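Methyltransferase (Streptococcus mutans, PDB 2B78) probably transfers methyl groups from S-adenosyl-L-methionine and may act on RNA. Local coordinates at residues 50-54 with 124-128; 150-154 with 187-192; 178-183 with 203-207; 356-362 with 376-382. All coordinates share one frame; numbering follows the deposited sequence.

Overall arrangement
The four contacts show how a chain built of successive modules is held together, between its parts and within one sheet. Contact 1 comes first along the chain and joins the PUA-like sheet to the helix that follows strand 118-123 of the second sheet. Contact 2, centred about 18 Å away and touching contact 1, ties that second sheet to the loop leading to helix 200-210. Its segments alternate in sequence with those of contact 3, which packs the hairpin 174-185 on the same helix. Contact 4 closes last and builds the edge of the seven-stranded Rossmann-like sheet, about 18 Å from contact 3 between centres. Contact 2 lies beside the S-adenosyl-L-homocysteine site, through the salt bridge of Asp-189 with Arg-246.

Contact 1 of 4, residues 50-54 with 124-128; sequences YLSKQ and YNSFV
Tyr-50 opens the contact by laying one face of its ring against Phe-127 in an offset stack, with centroids 4.8 Å apart and planes at 28°. The first torsion of Tyr-50 (chi1 80°) sets CG between its backbone N and carbonyl carbon, and the ring then extends toward Asn-125, whose ND2 donates to Tyr-50 OH over 2.9 Å at the ring edge. Gly-108 O is a second partner of this hydroxyl. Ser-52 follows on the same side of the strand: its OG accepts from Phe-127 N at 3.3 Å and also bonds to Asn-33. A water links Lys-53 O to Ser-126 N. Gln-54 ends the series, its extended chain crossing CB of Tyr-124; its OE1 accepts from Asn-125 ND2 at 3.0 Å, while NE2 bonds to Gln-102. Both bonds from ND2 lie close to the amide plane, which should fix the rotation of Asn-125 while its OD1 caps the helix by accepting from Val-128 N at 2.9 Å. The N-cap residue thus ties helix 126-130 to strand 45-54 of the PUA-like domain, with strand 34-39 also meeting Phe-127 and strand 110-115 against Val-128.

Contact 2 of 4, residues 150-154 with 187-192; sequences YEKIR and LNDGLM
This is a strand-to-loop contact in which a lysine at the end of a beta strand gathers the carbonyls of a turning loop. Strand 148-153 belongs to the mixed five-stranded sheet that comes before the seven-stranded Rossmann-like sheet in the chain, and residues 187-192 form part of the loop between strand 181-185 and helix 200-210. Lys-152 carries the polar half. Its chain bends at chi2 (-60°) and is extended beyond, which delivers NZ into the curve of the loop. There NZ donates to Leu-187 O at 3.0 Å, from above the plane of that carbonyl; Gly-190 O is also close, though its modelled distance to NZ is doubtfully short. A water that accepts from NZ at 2.8 Å also bonds to Asp-189 N and donates to Met-192 O. The oxygens around this buried amine, Leu-187 O, Ser-162 OG and the water among them, would probably favour its charged form. At the phi of 81° and psi of -167° of Gly-190, a CB would be jammed against Asp-189 O. Asp-189 points away from the strand and forms a salt bridge with Arg-246, which places the loop beside the S-adenosyl-L-homocysteine site. The apolar half is the ring of Tyr-150, which has CB of Leu-187 over one face and comes within 3.7 Å of Asn-188 CB through its CE1.

Contact 3 of 4, residues 178-183 with 203-207; sequences ENGISY and RNELI
Arg-203, on helix 200-210, reaches across to a beta hairpin whose type I' turn runs from Glu-178 to Ile-181. Its CB and CG pass Tyr-183 OH at 4.0 and 4.1 Å, and CD comes nearest to that oxygen at 3.4 Å. A bend at chi3 (-69°) then turns the guanidinium toward Glu-178. NE donates to Glu-178 OE1 at 2.7 Å and NH2 to Glu-178 OE2 at the same length, a side-on, two-pronged salt bridge. Both oxygens use their syn lone pairs, and the carboxylate and guanidinium planes are only 12° apart, an arrangement that holds both groups flat against rotation. NH2 also bonds to Phe-196 O, in the approach to the helix. One turn further along, Ile-207 supplies the apolar part of the packing of hairpin on helix, while from helix 225-232 Phe-226 touches Arg-203 and Ala-229 touches Ile-207. Ile-181 and Ile-207 meet tip to tip, with their CD1 atoms in a tight contact of 3.4 Å.

Contact 4 of 4, residues 356-362 with 376-382; sequences YLDLQQL and NYLKVFT
Thr-382 O is gripped by two backbone donors, Leu-357 N at 2.8 Å and Asp-358 N at 3.3 Å, and this doubling is the signature of a classic beta bulge. The bulge gives way to regular antiparallel pairing: Asp-358 with Thr-382 and Gln-360 with Val-380 are hydrogen-bonded pairs, and between them Leu-359 lies opposite Phe-381 in a non-hydrogen-bonded one. On the face carrying Leu-359 and Phe-381, the Phe-381 ring is held from both sides. Leu-359 CD1 sits over the centre of one ring face, 3.8 Å from the centroid, in a CH-pi contact, while Tyr-356 turns its edge to the opposite face with the planes at 72°. A water joins Thr-382 OG1, Gln-360 NE2 and the backbone Val-380 O. Past the paired strands, Asn-376 OD1 accepts from Leu-362 N at 3.0 Å, in the carbonyl plane and on a lone pair. Leu-362 CD2 rests over one face of the Tyr-377 ring. Strand 355-360 is outermost in the seven-stranded sheet and strand 379-384 lies between it and strand 325-331, with helix 338-349 against Tyr-356 and Phe-381 and helix 200-210 against Gln-360 and Val-380.

Contact 1 of 4, residues 50-54 with 124-128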
loop_
_atom_site.group_PDB
_atom_site.type_symbol
_atom_site.label_atom_id
_atom_site.label_comp_id
_atom_site.label_asym_id
_atom_site.label_seq_id
_atom_site.Cartn_x
_atom_site.Cartn_y
_atom_site.Cartn_z
ATOM N N TYR A 50 0.817 18.371 14.794
ATOM C CA TYR A 50 1.374 19.208 13.745
ATOM C C TYR A 50 0.358 19.307 12.618
ATOM O O TYR A 50 -0.395 18.366 12.353
ATOM C CB TYR A 50 2.734 18.674 13.245
ATOM C CG TYR A 50 2.724 17.524 12.250
ATOM C CD1 TYR A 50 2.314 17.710 10.929
ATOM C CD2 TYR A 50 3.182 16.258 12.621
ATOM C CE1 TYR A 50 2.363 16.663 9.999
ATOM C CE2 TYR A 50 3.240 15.202 11.696
ATOM C CZ TYR A 50 2.831 15.413 10.391
ATOM O OH TYR A 50 2.900 14.390 9.471
ATOM N N LEU A 51 0.320 20.470 11.978
ATOM C CA LEU A 51 -0.604 20.702 10.886
ATOM C C LEU A 51 0.113 20.695 9.549
ATOM O O LEU A 51 1.207 21.231 9.419
ATOM C CB LEU A 51 -1.313 22.051 11.059
ATOM C CG LEU A 51 -2.132 22.274 12.331
ATOM C CD1 LEU A 51 -2.751 23.665 12.293
ATOM C CD2 LEU A 51 -3.215 21.210 12.439
ATOM N N SER A 52 -0.521 20.076 8.563
ATOM C CA SER A 52 0.000 20.017 7.209
ATOM C C SER A 52 -1.044 19.277 6.403
ATOM O O SER A 52 -1.600 18.278 6.860
ATOM C CB SER A 52 1.340 19.277 7.159
ATOM O OG SER A 52 1.935 19.413 5.874
ATOM N N LYS A 53 -1.328 19.773 5.208
ATOM C CA LYS A 53 -2.331 19.141 4.372
ATOM C C LYS A 53 -1.860 17.804 3.824
ATOM O O LYS A 53 -0.759 17.689 3.277
ATOM C CB LYS A 53 -2.727 20.084 3.232
ATOM C CG LYS A 53 -3.811 21.079 3.641
ATOM C CD LYS A 53 -4.046 22.156 2.587
ATOM C CE LYS A 53 -3.064 23.314 2.740
ATOM N NZ LYS A 53 -3.358 24.426 1.784
ATOM N N GLN A 54 -2.706 16.793 3.986
ATOM C CA GLN A 54 -2.407 15.446 3.518
ATOM C C GLN A 54 -3.713 14.773 3.121
ATOM O O GLN A 54 -4.371 14.145 3.947
ATOM C CB GLN A 54 -1.721 14.638 4.625
ATOM C CG GLN A 54 -1.218 13.271 4.169
ATOM C CD GLN A 54 -0.459 12.548 5.256
ATOM O OE1 GLN A 54 0.270 13.171 6.027
ATOM N NE2 GLN A 54 -0.611 11.223 5.318
ATOM N N TYR A 124 4.768 12.329 3.054
ATOM C CA TYR A 124 3.393 12.583 2.631
ATOM C C TYR A 124 2.883 14.014 2.782
ATOM O O TYR A 124 1.768 14.320 2.355
ATOM C CB TYR A 124 2.437 11.624 3.357
ATOM C CG TYR A 124 2.606 10.185 2.942
ATOM C CD1 TYR A 124 3.785 9.497 3.219
ATOM C CD2 TYR A 124 1.592 9.509 2.262
ATOM C CE1 TYR A 124 3.955 8.171 2.830
ATOM C CE2 TYR A 124 1.753 8.174 1.867
ATOM C CZ TYR A 124 2.939 7.518 2.158
ATOM O OH TYR A 124 3.115 6.207 1.782
ATOM N N ASN A 125 3.677 14.889 3.390
ATOM C CA ASN A 125 3.258 16.275 3.539
ATOM C C ASN A 125 4.465 17.208 3.644
ATOM O O ASN A 125 5.571 16.773 3.970
ATOM C CB ASN A 125 2.314 16.431 4.743
ATOM C CG ASN A 125 2.972 16.098 6.067
ATOM O OD1 ASN A 125 3.855 16.819 6.535
ATOM N ND2 ASN A 125 2.531 15.002 6.692
ATOM N N SER A 126 4.256 18.488 3.355
ATOM C CA SER A 126 5.355 19.448 3.388
ATOM C C SER A 126 5.997 19.640 4.755
ATOM O O SER A 126 7.195 19.940 4.847
ATOM C CB SER A 126 4.895 20.803 2.849
ATOM O OG SER A 126 3.796 21.306 3.584
ATOM N N PHE A 127 5.225 19.485 5.825
ATOM C CA PHE A 127 5.805 19.666 7.148
ATOM C C PHE A 127 6.902 18.658 7.476
ATOM O O PHE A 127 8.014 19.047 7.859
ATOM C CB PHE A 127 4.748 19.605 8.238
ATOM C CG PHE A 127 5.306 19.845 9.612
ATOM C CD1 PHE A 127 5.734 21.115 9.989
ATOM C CD2 PHE A 127 5.456 18.794 10.507
ATOM C CE1 PHE A 127 6.307 21.338 11.239
ATOM C CE2 PHE A 127 6.026 19.000 11.760
ATOM C CZ PHE A 127 6.454 20.278 12.126
ATOM N N VAL A 128 6.608 17.367 7.357
ATOM C CA VAL A 128 7.635 16.377 7.663
ATOM C C VAL A 128 8.806 16.548 6.713
ATOM O O VAL A 128 9.958 16.317 7.079
ATOM C CB VAL A 128 7.114 14.931 7.564
ATOM C CG1 VAL A 128 6.066 14.683 8.635
ATOM C CG2 VAL A 128 6.549 14.673 6.183
HETATM O O HOH W 1 1.431 19.202 2.453
#

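Contact 2 of 4, residues 150-154 with 187-192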
loop_
_atom_site.group_PDB
_atom_site.type_symbol
_atom_site.label_atom_id
_atom_site.label_comp_id
_atom_site.label_asym_id
_atom_site.label_seq_id
_atom_site.Cartn_x
_atom_site.Cartn_y
_atom_site.Cartn_z
ATOM N N TYR A 150 16.947 6.279 -0.245
ATOM C CA TYR A 150 16.271 7.073 -1.257
ATOM C C TYR A 150 15.008 7.629 -0.627
ATOM O O TYR A 150 14.586 7.169 0.436
ATOM C CB TYR A 150 15.906 6.203 -2.453
ATOM C CG TYR A 150 17.101 5.831 -3.276
ATOM C CD1 TYR A 150 17.464 6.590 -4.395
ATOM C CD2 TYR A 150 17.904 4.754 -2.914
ATOM C CE1 TYR A 150 18.607 6.278 -5.131
ATOM C CE2 TYR A 150 19.046 4.437 -3.639
ATOM C CZ TYR A 150 19.391 5.202 -4.743
ATOM O OH TYR A 150 20.530 4.892 -5.452
ATOM N N GLU A 151 14.407 8.616 -1.278
ATOM C CA GLU A 151 13.191 9.221 -0.760
ATOM C C GLU A 151 12.182 9.531 -1.859
ATOM O O GLU A 151 12.563 9.845 -2.984
ATOM C CB GLU A 151 13.528 10.513 -0.007
ATOM C CG GLU A 151 13.996 11.660 -0.910
ATOM C CD GLU A 151 14.412 12.892 -0.126
ATOM O OE1 GLU A 151 13.898 13.090 0.992
ATOM O OE2 GLU A 151 15.249 13.673 -0.634
ATOM N N LYS A 152 10.897 9.432 -1.521
ATOM C CA LYS A 152 9.817 9.753 -2.453
ATOM C C LYS A 152 9.055 10.942 -1.877
ATOM O O LYS A 152 8.792 10.981 -0.677
ATOM C CB LYS A 152 8.827 8.583 -2.597
ATOM C CG LYS A 152 9.408 7.272 -3.106
ATOM C CD LYS A 152 10.034 7.427 -4.480
ATOM C CE LYS A 152 10.474 6.082 -5.033
ATOM N NZ LYS A 152 11.196 6.216 -6.329
ATOM N N ILE A 153 8.723 11.914 -2.725
ATOM C CA ILE A 153 7.942 13.075 -2.313
ATOM C C ILE A 153 6.507 12.742 -2.716
ATOM O O ILE A 153 6.201 12.634 -3.905
ATOM C CB ILE A 153 8.388 14.353 -3.046
ATOM C CG1 ILE A 153 9.845 14.658 -2.717
ATOM C CG2 ILE A 153 7.511 15.525 -2.651
ATOM C CD1 ILE A 153 10.159 14.607 -1.250
ATOM N N ARG A 154 5.635 12.580 -1.726
ATOM C CA ARG A 154 4.242 12.212 -1.975
ATOM C C ARG A 154 3.241 13.335 -1.733
ATOM O O ARG A 154 2.147 13.095 -1.224
ATOM C CB ARG A 154 3.874 11.019 -1.096
ATOM C CG ARG A 154 4.856 9.872 -1.191
ATOM C CD ARG A 154 4.431 8.896 -2.250
ATOM N NE ARG A 154 3.081 8.418 -1.968
ATOM C CZ ARG A 154 2.569 7.295 -2.457
ATOM N NH1 ARG A 154 3.300 6.528 -3.256
ATOM N NH2 ARG A 154 1.328 6.941 -2.145
ATOM N N LEU A 187 14.436 1.815 -7.014
ATOM C CA LEU A 187 14.181 2.821 -5.990
ATOM C C LEU A 187 14.235 4.281 -6.393
ATOM O O LEU A 187 13.876 5.148 -5.589
ATOM C CB LEU A 187 15.146 2.623 -4.813
ATOM C CG LEU A 187 15.030 1.322 -4.027
ATOM C CD1 LEU A 187 15.960 1.385 -2.822
ATOM C CD2 LEU A 187 13.582 1.121 -3.587
ATOM N N ASN A 188 14.664 4.577 -7.615
ATOM C CA ASN A 188 14.756 5.978 -7.999
ATOM C C ASN A 188 14.130 6.295 -9.353
ATOM O O ASN A 188 14.630 7.133 -10.107
ATOM C CB ASN A 188 16.221 6.410 -7.956
ATOM C CG ASN A 188 16.380 7.911 -7.919
ATOM O OD1 ASN A 188 15.643 8.604 -7.215
ATOM N ND2 ASN A 188 17.349 8.427 -8.671
ATOM N N ASP A 189 13.020 5.630 -9.652
ATOM C CA ASP A 189 12.316 5.848 -10.910
ATOM C C ASP A 189 10.823 6.085 -10.664
ATOM O O ASP A 189 10.020 5.148 -10.661
ATOM C CB ASP A 189 12.536 4.648 -11.836
ATOM C CG ASP A 189 11.705 4.722 -13.101
ATOM O OD1 ASP A 189 11.279 5.836 -13.480
ATOM O OD2 ASP A 189 11.488 3.659 -13.724
ATOM N N GLY A 190 10.459 7.347 -10.442
ATOM C CA GLY A 190 9.067 7.685 -10.200
ATOM C C GLY A 190 8.643 7.430 -8.767
ATOM O O GLY A 190 9.484 7.211 -7.897
ATOM N N LEU A 191 7.336 7.451 -8.526
ATOM C CA LEU A 191 6.784 7.236 -7.193
ATOM C C LEU A 191 6.739 5.777 -6.766
ATOM O O LEU A 191 6.827 5.480 -5.575
ATOM C CB LEU A 191 5.364 7.810 -7.102
ATOM C CG LEU A 191 5.193 9.330 -7.094
ATOM C CD1 LEU A 191 3.717 9.671 -6.940
ATOM C CD2 LEU A 191 5.996 9.933 -5.951
ATOM N N MET A 192 6.603 4.868 -7.727
ATOM C CA MET A 192 6.516 3.446 -7.410
ATOM C C MET A 192 7.847 2.721 -7.515
ATOM O O MET A 192 8.794 3.228 -8.111
ATOM C CB MET A 192 5.459 2.795 -8.301
ATOM C CG MET A 192 4.104 3.491 -8.172
ATOM S SD MET A 192 2.849 2.773 -9.235
ATOM C CE MET A 192 3.500 3.300 -10.861
HETATM O O HOH W 2 11.504 3.842 -7.873
#

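Contact 3 of 4, residues 178-183 with 203-207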
loop_
_atom_site.group_PDB
_atom_site.type_symbol
_atom_site.label_atom_id
_atom_site.label_comp_id
_atom_site.label_asym_id
_atom_site.label_seq_id
_atom_site.Cartn_x
_atom_site.Cartn_y
_atom_site.Cartn_z
ATOM N N GLU A 178 10.860 -12.174 -1.371
ATOM C CA GLU A 178 9.609 -12.055 -0.620
ATOM C C GLU A 178 8.948 -13.422 -0.647
ATOM O O GLU A 178 8.663 -13.954 -1.721
ATOM C CB GLU A 178 8.663 -11.030 -1.249
ATOM C CG GLU A 178 7.469 -10.670 -0.352
ATOM C CD GLU A 178 6.365 -9.940 -1.102
ATOM O OE1 GLU A 178 5.653 -10.593 -1.896
ATOM O OE2 GLU A 178 6.208 -8.718 -0.897
ATOM N N ASN A 179 8.703 -13.983 0.538
ATOM C CA ASN A 179 8.103 -15.305 0.650
ATOM C C ASN A 179 9.026 -16.315 -0.012
ATOM O O ASN A 179 8.585 -17.358 -0.491
ATOM C CB ASN A 179 6.738 -15.330 -0.035
ATOM C CG ASN A 179 5.723 -14.444 0.650
ATOM O OD1 ASN A 179 4.956 -13.738 -0.012
ATOM N ND2 ASN A 179 5.696 -14.483 1.977
ATOM N N GLY A 180 10.311 -15.994 -0.072
ATOM C CA GLY A 180 11.249 -16.922 -0.677
ATOM C C GLY A 180 11.404 -16.900 -2.184
ATOM O O GLY A 180 12.100 -17.752 -2.729
ATOM N N ILE A 181 10.751 -15.970 -2.872
ATOM C CA ILE A 181 10.913 -15.882 -4.325
ATOM C C ILE A 181 11.413 -14.478 -4.671
ATOM O O ILE A 181 11.280 -13.537 -3.868
ATOM C CB ILE A 181 9.610 -16.233 -5.096
ATOM C CG1 ILE A 181 8.572 -15.133 -4.949
ATOM C CG2 ILE A 181 9.043 -17.569 -4.575
ATOM C CD1 ILE A 181 7.445 -15.256 -5.974
ATOM N N SER A 182 12.014 -14.332 -5.849
ATOM C CA SER A 182 12.590 -13.048 -6.256
ATOM C C SER A 182 11.668 -12.115 -7.013
ATOM O O SER A 182 10.802 -12.555 -7.768
ATOM C CB SER A 182 13.844 -13.289 -7.110
ATOM O OG SER A 182 14.819 -14.024 -6.390
ATOM N N TYR A 183 11.885 -10.814 -6.810
ATOM C CA TYR A 183 11.124 -9.763 -7.469
ATOM C C TYR A 183 12.099 -8.642 -7.833
ATOM O O TYR A 183 12.978 -8.295 -7.042
ATOM C CB TYR A 183 10.057 -9.193 -6.532
ATOM C CG TYR A 183 8.937 -10.152 -6.208
ATOM C CD1 TYR A 183 7.892 -10.357 -7.104
ATOM C CD2 TYR A 183 8.932 -10.860 -5.013
ATOM C CE1 TYR A 183 6.855 -11.254 -6.817
ATOM C CE2 TYR A 183 7.905 -11.758 -4.715
ATOM C CZ TYR A 183 6.871 -11.945 -5.626
ATOM O OH TYR A 183 5.850 -12.818 -5.327
ATOM N N ARG A 203 0.194 -12.606 -2.312
ATOM C CA ARG A 203 1.131 -13.301 -3.187
ATOM C C ARG A 203 1.550 -14.616 -2.530
ATOM O O ARG A 203 1.792 -15.600 -3.221
ATOM C CB ARG A 203 2.360 -12.435 -3.484
ATOM C CG ARG A 203 2.091 -11.319 -4.491
ATOM C CD ARG A 203 3.363 -10.589 -4.902
ATOM N NE ARG A 203 3.926 -9.802 -3.802
ATOM C CZ ARG A 203 3.586 -8.546 -3.529
ATOM N NH1 ARG A 203 2.687 -7.922 -4.278
ATOM N NH2 ARG A 203 4.144 -7.919 -2.504
ATOM N N ASN A 204 1.634 -14.641 -1.200
ATOM C CA ASN A 204 1.995 -15.872 -0.495
ATOM C C ASN A 204 0.967 -16.975 -0.770
ATOM O O ASN A 204 1.324 -18.144 -0.935
ATOM C CB ASN A 204 2.078 -15.633 1.023
ATOM C CG ASN A 204 2.586 -16.853 1.780
ATOM O OD1 ASN A 204 3.695 -17.348 1.521
ATOM N ND2 ASN A 204 1.784 -17.342 2.722
ATOM N N GLU A 205 -0.312 -16.600 -0.795
ATOM C CA GLU A 205 -1.389 -17.563 -1.041
ATOM C C GLU A 205 -1.260 -18.173 -2.429
ATOM O O GLU A 205 -1.493 -19.370 -2.623
ATOM C CB GLU A 205 -2.758 -16.882 -0.930
ATOM C CG GLU A 205 -3.074 -16.347 0.456
ATOM C CD GLU A 205 -3.306 -17.453 1.460
ATOM O OE1 GLU A 205 -4.332 -18.156 1.331
ATOM O OE2 GLU A 205 -2.467 -17.628 2.370
ATOM N N LEU A 206 -0.899 -17.338 -3.395
ATOM C CA LEU A 206 -0.744 -17.770 -4.776
ATOM C C LEU A 206 0.459 -18.698 -4.914
ATOM O O LEU A 206 0.387 -19.747 -5.563
ATOM C CB LEU A 206 -0.589 -16.533 -5.674
ATOM C CG LEU A 206 -1.885 -15.728 -5.849
ATOM C CD1 LEU A 206 -1.618 -14.322 -6.377
ATOM C CD2 LEU A 206 -2.793 -16.497 -6.818
ATOM N N ILE A 207 1.570 -18.317 -4.288
ATOM C CA ILE A 207 2.776 -19.134 -4.338
ATOM C C ILE A 207 2.510 -20.459 -3.669
ATOM O O ILE A 207 3.081 -21.481 -4.041
ATOM C CB ILE A 207 3.933 -18.445 -3.613
ATOM C CG1 ILE A 207 4.278 -17.161 -4.365
ATOM C CG2 ILE A 207 5.136 -19.386 -3.514
ATOM C CD1 ILE A 207 5.212 -16.250 -3.621
HETATM O O HOH W 3 5.451 -18.443 -0.459
#

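Contact 4 of 4, residues 356-362 with 376-382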
loop_
_atom_site.group_PDB
_atom_site.type_symbol
_atom_site.label_atom_id
_atom_site.label_comp_id
_atom_site.label_asym_id
_atom_site.label_seq_id
_atom_site.Cartn_x
_atom_site.Cartn_y
_atom_site.Cartn_z
ATOM N N TYR A 356 -18.215 -15.395 -0.297
ATOM C CA TYR A 356 -16.982 -14.721 0.097
ATOM C C TYR A 356 -16.143 -15.710 0.896
ATOM O O TYR A 356 -16.537 -16.144 1.986
ATOM C CB TYR A 356 -17.283 -13.494 0.951
ATOM C CG TYR A 356 -17.784 -12.320 0.151
ATOM C CD1 TYR A 356 -16.902 -11.341 -0.315
ATOM C CD2 TYR A 356 -19.138 -12.188 -0.151
ATOM C CE1 TYR A 356 -17.359 -10.260 -1.057
ATOM C CE2 TYR A 356 -19.607 -11.117 -0.896
ATOM C CZ TYR A 356 -18.715 -10.157 -1.347
ATOM O OH TYR A 356 -19.180 -9.108 -2.099
ATOM N N LEU A 357 -14.991 -16.077 0.350
ATOM C CA LEU A 357 -14.123 -17.024 1.024
ATOM C C LEU A 357 -13.199 -16.351 2.023
ATOM O O LEU A 357 -12.843 -16.944 3.046
ATOM C CB LEU A 357 -13.280 -17.795 0.005
ATOM C CG LEU A 357 -13.989 -18.673 -1.029
ATOM C CD1 LEU A 357 -12.950 -19.380 -1.888
ATOM C CD2 LEU A 357 -14.874 -19.694 -0.327
ATOM N N ASP A 358 -12.818 -15.112 1.743
ATOM C CA ASP A 358 -11.891 -14.433 2.632
ATOM C C ASP A 358 -11.719 -12.939 2.378
ATOM O O ASP A 358 -12.080 -12.435 1.326
ATOM C CB ASP A 358 -10.532 -15.115 2.499
ATOM C CG ASP A 358 -9.492 -14.524 3.420
ATOM O OD1 ASP A 358 -9.632 -14.693 4.646
ATOM O OD2 ASP A 358 -8.544 -13.889 2.914
ATOM N N LEU A 359 -11.182 -12.240 3.375
ATOM C CA LEU A 359 -10.878 -10.812 3.287
ATOM C C LEU A 359 -9.513 -10.657 3.939
ATOM O O LEU A 359 -9.315 -11.062 5.083
ATOM C CB LEU A 359 -11.900 -9.947 4.043
ATOM C CG LEU A 359 -11.500 -8.485 4.320
ATOM C CD1 LEU A 359 -11.228 -7.736 3.014
ATOM C CD2 LEU A 359 -12.609 -7.786 5.090
ATOM N N GLN A 360 -8.558 -10.107 3.200
ATOM C CA GLN A 360 -7.220 -9.893 3.740
ATOM C C GLN A 360 -6.976 -8.399 3.677
ATOM O O GLN A 360 -7.439 -7.721 2.759
ATOM C CB GLN A 360 -6.163 -10.621 2.895
ATOM C CG GLN A 360 -6.370 -12.124 2.767
ATOM C CD GLN A 360 -5.426 -12.766 1.759
ATOM O OE1 GLN A 360 -4.228 -12.910 2.010
ATOM N NE2 GLN A 360 -5.966 -13.150 0.606
ATOM N N GLN A 361 -6.266 -7.872 4.660
ATOM C CA GLN A 361 -5.962 -6.452 4.660
ATOM C C GLN A 361 -4.476 -6.273 4.929
ATOM O O GLN A 361 -3.696 -7.196 4.690
ATOM C CB GLN A 361 -6.835 -5.714 5.682
ATOM C CG GLN A 361 -8.337 -5.868 5.376
ATOM C CD GLN A 361 -9.205 -4.796 6.006
ATOM O OE1 GLN A 361 -9.194 -3.633 5.583
ATOM N NE2 GLN A 361 -9.968 -5.179 7.021
ATOM N N LEU A 362 -4.075 -5.108 5.418
ATOM C CA LEU A 362 -2.653 -4.853 5.633
ATOM C C LEU A 362 -1.933 -5.837 6.536
ATOM O O LEU A 362 -2.455 -6.259 7.575
ATOM C CB LEU A 362 -2.434 -3.433 6.170
ATOM C CG LEU A 362 -2.790 -2.269 5.236
ATOM C CD1 LEU A 362 -2.566 -0.979 5.980
ATOM C CD2 LEU A 362 -1.951 -2.308 3.951
ATOM N N ASN A 376 -6.442 1.075 7.790
ATOM C CA ASN A 376 -6.219 -0.195 7.113
ATOM C C ASN A 376 -6.812 -0.098 5.706
ATOM O O ASN A 376 -7.900 -0.622 5.432
ATOM C CB ASN A 376 -6.883 -1.332 7.901
ATOM C CG ASN A 376 -6.260 -2.665 7.598
ATOM O OD1 ASN A 376 -5.602 -2.808 6.573
ATOM N ND2 ASN A 376 -6.460 -3.656 8.477
ATOM N N TYR A 377 -6.069 0.543 4.807
ATOM C CA TYR A 377 -6.526 0.791 3.447
ATOM C C TYR A 377 -6.609 -0.367 2.456
ATOM O O TYR A 377 -7.403 -0.316 1.515
ATOM C CB TYR A 377 -5.688 1.916 2.835
ATOM C CG TYR A 377 -4.210 1.606 2.704
ATOM C CD1 TYR A 377 -3.733 0.850 1.639
ATOM C CD2 TYR A 377 -3.284 2.091 3.635
ATOM C CE1 TYR A 377 -2.382 0.584 1.494
ATOM C CE2 TYR A 377 -1.916 1.824 3.497
ATOM C CZ TYR A 377 -1.479 1.073 2.421
ATOM O OH TYR A 377 -0.135 0.813 2.252
ATOM N N LEU A 378 -5.802 -1.401 2.648
ATOM C CA LEU A 378 -5.838 -2.525 1.726
ATOM C C LEU A 378 -7.038 -3.408 2.029
ATOM O O LEU A 378 -7.320 -3.718 3.184
ATOM C CB LEU A 378 -4.545 -3.340 1.835
ATOM C CG LEU A 378 -4.375 -4.581 0.955
ATOM C CD1 LEU A 378 -4.393 -4.188 -0.520
ATOM C CD2 LEU A 378 -3.058 -5.251 1.285
ATOM N N LYS A 379 -7.758 -3.789 0.980
ATOM C CA LYS A 379 -8.919 -4.660 1.120
ATOM C C LYS A 379 -8.867 -5.645 -0.033
ATOM O O LYS A 379 -8.889 -5.245 -1.197
ATOM C CB LYS A 379 -10.210 -3.844 1.052
ATOM C CG LYS A 379 -10.419 -2.927 2.243
ATOM C CD LYS A 379 -11.498 -1.908 1.982
ATOM C CE LYS A 379 -10.933 -0.695 1.266
ATOM N NZ LYS A 379 -10.003 0.052 2.157
ATOM N N VAL A 380 -8.768 -6.932 0.281
ATOM C CA VAL A 380 -8.717 -7.943 -0.765
ATOM C C VAL A 380 -9.723 -9.028 -0.446
ATOM O O VAL A 380 -9.622 -9.702 0.587
ATOM C CB VAL A 380 -7.306 -8.567 -0.892
ATOM C CG1 VAL A 380 -7.253 -9.501 -2.095
ATOM C CG2 VAL A 380 -6.263 -7.458 -1.039
ATOM N N PHE A 381 -10.703 -9.179 -1.333
ATOM C CA PHE A 381 -11.750 -10.176 -1.173
ATOM C C PHE A 381 -11.550 -11.336 -2.128
ATOM O O PHE A 381 -11.350 -11.131 -3.326
ATOM C CB PHE A 381 -13.119 -9.555 -1.455
ATOM C CG PHE A 381 -13.723 -8.842 -0.282
ATOM C CD1 PHE A 381 -14.081 -9.545 0.864
ATOM C CD2 PHE A 381 -13.970 -7.474 -0.340
ATOM C CE1 PHE A 381 -14.686 -8.894 1.942
ATOM C CE2 PHE A 381 -14.575 -6.808 0.731
ATOM C CZ PHE A 381 -14.935 -7.525 1.878
ATOM N N THR A 382 -11.590 -12.553 -1.598
ATOM C CA THR A 382 -11.464 -13.748 -2.422
ATOM C C THR A 382 -12.887 -14.293 -2.471
ATOM O O THR A 382 -13.456 -14.645 -1.437
ATOM C CB THR A 382 -10.507 -14.780 -1.784
ATOM O OG1 THR A 382 -9.179 -14.236 -1.735
ATOM C CG2 THR A 382 -10.483 -16.063 -2.608
HETATM O O HOH W 4 -8.892 -12.471 0.436
HETATM O O HOH W 5 -4.986 -6.120 8.723
#